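Local coordinates for bifunctional GH43-CE protein (Bacteroides eggerthii, PDB 6MLY) that probably cleaves beta-1,4-xylosidic linkages as a family 43 glycoside hydrolase and carries a second, carbohydrate esterase domain for degrading complex arabinoxylan, at residues M33-Y42 / V255-L266. Numbering follows the deposited sequence.
Sequences MSMLRVGDTY and VDTPDGRWFAYL
Two antiparallel beta hairpins, 33-42 turning through a type II' turn at Val38-Thr41 and 255-266 through a type I turn at Thr257-Gly260, meet through side chains that fill the space between them, the CA atoms of Met33 and Leu266 lying 7.4 Å apart. Tyr265 is long enough to span the gap: its OH accepts the backbone N-H of Met35 (N to OH 3.1 Å) in a nearly straight bond and also hydrogen-bonds Gln203 OE1, while Met35 CB lies over one ring face, 3.5 Å from the centroid. The flexible Met35 chain, bent at chi3 (-76°), sets SD obliquely beside the same ring and against Val255 CG1. A phenylalanine in place of Tyr265 would lack the hydroxyl and would probably leave the Met35 N-H and Gln203 without their partner. Near the turns, long Arg37 gives NH2 to Asp256 OD2 (3.1 Å), the opposite charge, in a salt bridge entering from above the carboxylate plane, and NH1 to Gly39 O, which together restrain the guanidinium's rotation. Tyr42 sets its flat ring edge against branched Val255 CG2. Strands 34-38 and 41-45 belong to one sheet and strands 250-256 and 262-269 to another, so the contact joins two blades of the family 43 beta-propeller; strand 99-103 of a further sheet packs against Leu36.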
loop_
_atom_site.group_PDB
_atom_site.type_symbol
_atom_site.label_atom_id
_atom_site.label_comp_id
_atom_site.label_asym_id
_atom_site.label_seq_id
_atom_site.Cartn_x
_atom_site.Cartn_y
_atom_site.Cartn_z
ATOM N N MET A 33 7.383 -13.309 -20.291
ATOM C CA MET A 33 6.969 -12.892 -21.613
ATOM C C MET A 33 7.471 -13.911 -22.644
ATOM O O MET A 33 8.585 -14.428 -22.543
ATOM C CB MET A 33 7.535 -11.512 -21.960
ATOM C CG MET A 33 6.867 -10.380 -21.212
ATOM S SD MET A 33 7.553 -8.761 -21.648
ATOM C CE MET A 33 9.168 -8.861 -20.878
ATOM N N SER A 34 6.605 -14.202 -23.616
ATOM C CA SER A 34 6.963 -14.840 -24.859
ATOM C C SER A 34 6.466 -13.934 -25.989
ATOM O O SER A 34 5.263 -13.791 -26.181
ATOM C CB SER A 34 6.383 -16.230 -24.938
ATOM O OG SER A 34 6.903 -16.953 -26.046
ATOM N N MET A 35 7.412 -13.312 -26.701
ATOM C CA MET A 35 7.130 -12.262 -27.679
ATOM C C MET A 35 7.449 -12.759 -29.099
ATOM O O MET A 35 8.326 -13.610 -29.316
ATOM C CB MET A 35 7.971 -11.019 -27.372
ATOM C CG MET A 35 7.450 -9.736 -28.000
ATOM S SD MET A 35 8.363 -8.280 -27.418
ATOM C CE MET A 35 7.652 -8.109 -25.782
ATOM N N LEU A 36 6.712 -12.222 -30.072
ATOM C CA LEU A 36 7.053 -12.402 -31.465
ATOM C C LEU A 36 6.477 -11.248 -32.286
ATOM O O LEU A 36 5.627 -10.476 -31.804
ATOM C CB LEU A 36 6.563 -13.769 -31.970
ATOM C CG LEU A 36 5.067 -14.065 -31.860
ATOM C CD1 LEU A 36 4.257 -13.276 -32.879
ATOM C CD2 LEU A 36 4.808 -15.549 -32.040
ATOM N N ARG A 37 6.990 -11.150 -33.519
ATOM C CA ARG A 37 6.568 -10.198 -34.519
ATOM C C ARG A 37 5.897 -10.964 -35.659
ATOM O O ARG A 37 6.242 -12.104 -35.919
ATOM C CB ARG A 37 7.778 -9.415 -35.035
ATOM C CG ARG A 37 7.438 -8.355 -36.071
ATOM C CD ARG A 37 8.570 -7.365 -36.273
ATOM N NE ARG A 37 9.682 -7.955 -36.995
ATOM C CZ ARG A 37 9.658 -8.221 -38.295
ATOM N NH1 ARG A 37 8.603 -7.870 -39.012
ATOM N NH2 ARG A 37 10.674 -8.842 -38.870
ATOM N N VAL A 38 4.922 -10.327 -36.307
ATOM C CA VAL A 38 4.308 -10.842 -37.517
ATOM C C VAL A 38 3.946 -9.632 -38.383
ATOM O O VAL A 38 2.867 -9.059 -38.248
ATOM C CB VAL A 38 3.070 -11.719 -37.230
ATOM C CG1 VAL A 38 2.590 -12.432 -38.489
ATOM C CG2 VAL A 38 3.304 -12.721 -36.110
ATOM N N GLY A 39 4.880 -9.238 -39.245
ATOM C CA GLY A 39 4.709 -8.091 -40.093
ATOM C C GLY A 39 5.026 -6.826 -39.331
ATOM O O GLY A 39 6.163 -6.640 -38.898
ATOM N N ASP A 40 3.994 -5.991 -39.153
ATOM C CA ASP A 40 4.057 -4.693 -38.476
ATOM C C ASP A 40 3.549 -4.824 -37.031
ATOM O O ASP A 40 3.674 -3.877 -36.243
ATOM C CB ASP A 40 3.250 -3.643 -39.249
ATOM C CG ASP A 40 3.904 -3.191 -40.550
ATOM O OD1 ASP A 40 3.296 -3.404 -41.632
ATOM O OD2 ASP A 40 5.018 -2.626 -40.480
ATOM N N THR A 41 2.989 -5.993 -36.691
ATOM C CA THR A 41 2.391 -6.259 -35.380
ATOM C C THR A 41 3.397 -6.964 -34.465
ATOM O O THR A 41 4.277 -7.668 -34.938
ATOM C CB THR A 41 1.149 -7.144 -35.517
ATOM O OG1 THR A 41 0.337 -6.612 -36.562
ATOM C CG2 THR A 41 0.353 -7.249 -34.238
ATOM N N TYR A 42 3.244 -6.763 -33.153
ATOM C CA TYR A 42 3.958 -7.522 -32.131
ATOM C C TYR A 42 2.930 -8.239 -31.252
ATOM O O TYR A 42 1.842 -7.726 -31.025
ATOM C CB TYR A 42 4.848 -6.609 -31.286
ATOM C CG TYR A 42 5.968 -5.930 -32.032
ATOM C CD1 TYR A 42 5.803 -4.663 -32.564
ATOM C CD2 TYR A 42 7.202 -6.546 -32.194
ATOM C CE1 TYR A 42 6.829 -4.026 -33.247
ATOM C CE2 TYR A 42 8.238 -5.924 -32.874
ATOM C CZ TYR A 42 8.049 -4.661 -33.408
ATOM O OH TYR A 42 9.057 -4.027 -34.073
ATOM N N VAL A 255 13.576 -10.083 -30.031
ATOM C CA VAL A 255 12.578 -9.637 -30.991
ATOM C C VAL A 255 13.218 -8.552 -31.857
ATOM O O VAL A 255 13.973 -7.723 -31.357
ATOM C CB VAL A 255 11.296 -9.109 -30.325
ATOM C CG1 VAL A 255 11.589 -8.002 -29.323
ATOM C CG2 VAL A 255 10.292 -8.638 -31.367
ATOM N N ASP A 256 12.887 -8.576 -33.149
ATOM C CA ASP A 256 13.445 -7.671 -34.133
ATOM C C ASP A 256 12.336 -6.721 -34.594
ATOM O O ASP A 256 11.162 -6.980 -34.354
ATOM C CB ASP A 256 14.072 -8.441 -35.300
ATOM C CG ASP A 256 13.099 -9.278 -36.121
ATOM O OD1 ASP A 256 12.105 -9.781 -35.546
ATOM O OD2 ASP A 256 13.354 -9.432 -37.338
ATOM N N THR A 257 12.741 -5.626 -35.242
ATOM C CA THR A 257 11.830 -4.669 -35.853
ATOM C C THR A 257 11.900 -4.834 -37.368
ATOM O O THR A 257 12.929 -5.253 -37.888
ATOM C CB THR A 257 12.170 -3.230 -35.436
ATOM O OG1 THR A 257 13.469 -2.906 -35.936
ATOM C CG2 THR A 257 12.139 -3.023 -33.938
ATOM N N PRO A 258 10.832 -4.493 -38.124
ATOM C CA PRO A 258 10.859 -4.598 -39.584
ATOM C C PRO A 258 12.076 -3.926 -40.247
ATOM O O PRO A 258 12.534 -4.397 -41.287
ATOM C CB PRO A 258 9.549 -3.930 -40.047
ATOM C CG PRO A 258 8.979 -3.249 -38.812
ATOM C CD PRO A 258 9.539 -4.003 -37.626
ATOM N N ASP A 259 12.590 -2.849 -39.642
ATOM C CA ASP A 259 13.733 -2.106 -40.181
ATOM C C ASP A 259 15.055 -2.704 -39.676
ATOM O O ASP A 259 16.121 -2.263 -40.094
ATOM C CB ASP A 259 13.638 -0.615 -39.851
ATOM C CG ASP A 259 13.730 -0.312 -38.367
ATOM O OD1 ASP A 259 12.732 -0.555 -37.660
ATOM O OD2 ASP A 259 14.806 0.148 -37.931
ATOM N N GLY A 260 14.981 -3.686 -38.769
ATOM C CA GLY A 260 16.108 -4.574 -38.472
ATOM C C GLY A 260 16.825 -4.248 -37.169
ATOM O O GLY A 260 17.901 -4.788 -36.917
ATOM N N ARG A 261 16.241 -3.375 -36.338
ATOM C CA ARG A 261 16.761 -3.103 -34.991
ATOM C C ARG A 261 16.396 -4.275 -34.072
ATOM O O ARG A 261 15.299 -4.824 -34.177
ATOM C CB ARG A 261 16.194 -1.796 -34.428
ATOM C CG ARG A 261 16.730 -0.537 -35.091
ATOM C CD ARG A 261 15.914 0.679 -34.698
ATOM N NE ARG A 261 14.546 0.581 -35.191
ATOM C CZ ARG A 261 13.522 1.281 -34.721
ATOM N NH1 ARG A 261 13.685 2.086 -33.683
ATOM N NH2 ARG A 261 12.335 1.164 -35.292
ATOM N N TRP A 262 17.315 -4.631 -33.167
ATOM C CA TRP A 262 17.110 -5.742 -32.240
ATOM C C TRP A 262 16.925 -5.239 -30.797
ATOM O O TRP A 262 17.464 -4.196 -30.382
ATOM C CB TRP A 262 18.254 -6.754 -32.360
ATOM C CG TRP A 262 18.210 -7.542 -33.631
ATOM C CD1 TRP A 262 18.767 -7.201 -34.830
ATOM C CD2 TRP A 262 17.565 -8.812 -33.836
ATOM N NE1 TRP A 262 18.521 -8.174 -35.761
ATOM C CE2 TRP A 262 17.786 -9.174 -35.183
ATOM C CE3 TRP A 262 16.829 -9.678 -33.018
ATOM C CZ2 TRP A 262 17.290 -10.357 -35.727
ATOM C CZ3 TRP A 262 16.347 -10.852 -33.556
ATOM C CH2 TRP A 262 16.576 -11.183 -34.893
ATOM N N PHE A 263 16.130 -6.011 -30.046
ATOM C CA PHE A 263 15.804 -5.763 -28.658
ATOM C C PHE A 263 15.753 -7.101 -27.913
ATOM O O PHE A 263 15.467 -8.136 -28.509
ATOM C CB PHE A 263 14.461 -5.034 -28.554
ATOM C CG PHE A 263 14.478 -3.614 -29.061
ATOM C CD1 PHE A 263 14.210 -3.331 -30.391
ATOM C CD2 PHE A 263 14.766 -2.561 -28.206
ATOM C CE1 PHE A 263 14.230 -2.024 -30.854
ATOM C CE2 PHE A 263 14.784 -1.254 -28.671
ATOM C CZ PHE A 263 14.518 -0.988 -29.995
ATOM N N ALA A 264 16.042 -7.058 -26.610
ATOM C CA ALA A 264 15.838 -8.184 -25.702
ATOM C C ALA A 264 14.691 -7.844 -24.749
ATOM O O ALA A 264 14.810 -6.899 -23.976
ATOM C CB ALA A 264 17.104 -8.468 -24.934
ATOM N N TYR A 265 13.589 -8.600 -24.822
ATOM C CA TYR A 265 12.482 -8.428 -23.879
ATOM C C TYR A 265 12.794 -9.248 -22.621
ATOM O O TYR A 265 13.053 -10.448 -22.717
ATOM C CB TYR A 265 11.132 -8.772 -24.516
ATOM C CG TYR A 265 10.947 -10.201 -24.956
ATOM C CD1 TYR A 265 10.449 -11.161 -24.092
ATOM C CD2 TYR A 265 11.240 -10.587 -26.256
ATOM C CE1 TYR A 265 10.264 -12.471 -24.499
ATOM C CE2 TYR A 265 11.065 -11.895 -26.680
ATOM C CZ TYR A 265 10.572 -12.841 -25.799
ATOM O OH TYR A 265 10.391 -14.128 -26.219
ATOM N N LEU A 266 12.809 -8.557 -21.467
ATOM C CA LEU A 266 13.183 -9.098 -20.150
ATOM C C LEU A 266 12.299 -8.459 -19.071
ATOM O O LEU A 266 11.517 -7.555 -19.366
ATOM C CB LEU A 266 14.655 -8.776 -19.870
ATOM C CG LEU A 266 15.665 -9.164 -20.947
ATOM C CD1 LEU A 266 16.971 -8.404 -20.755
ATOM C CD2 LEU A 266 15.911 -10.666 -20.948
#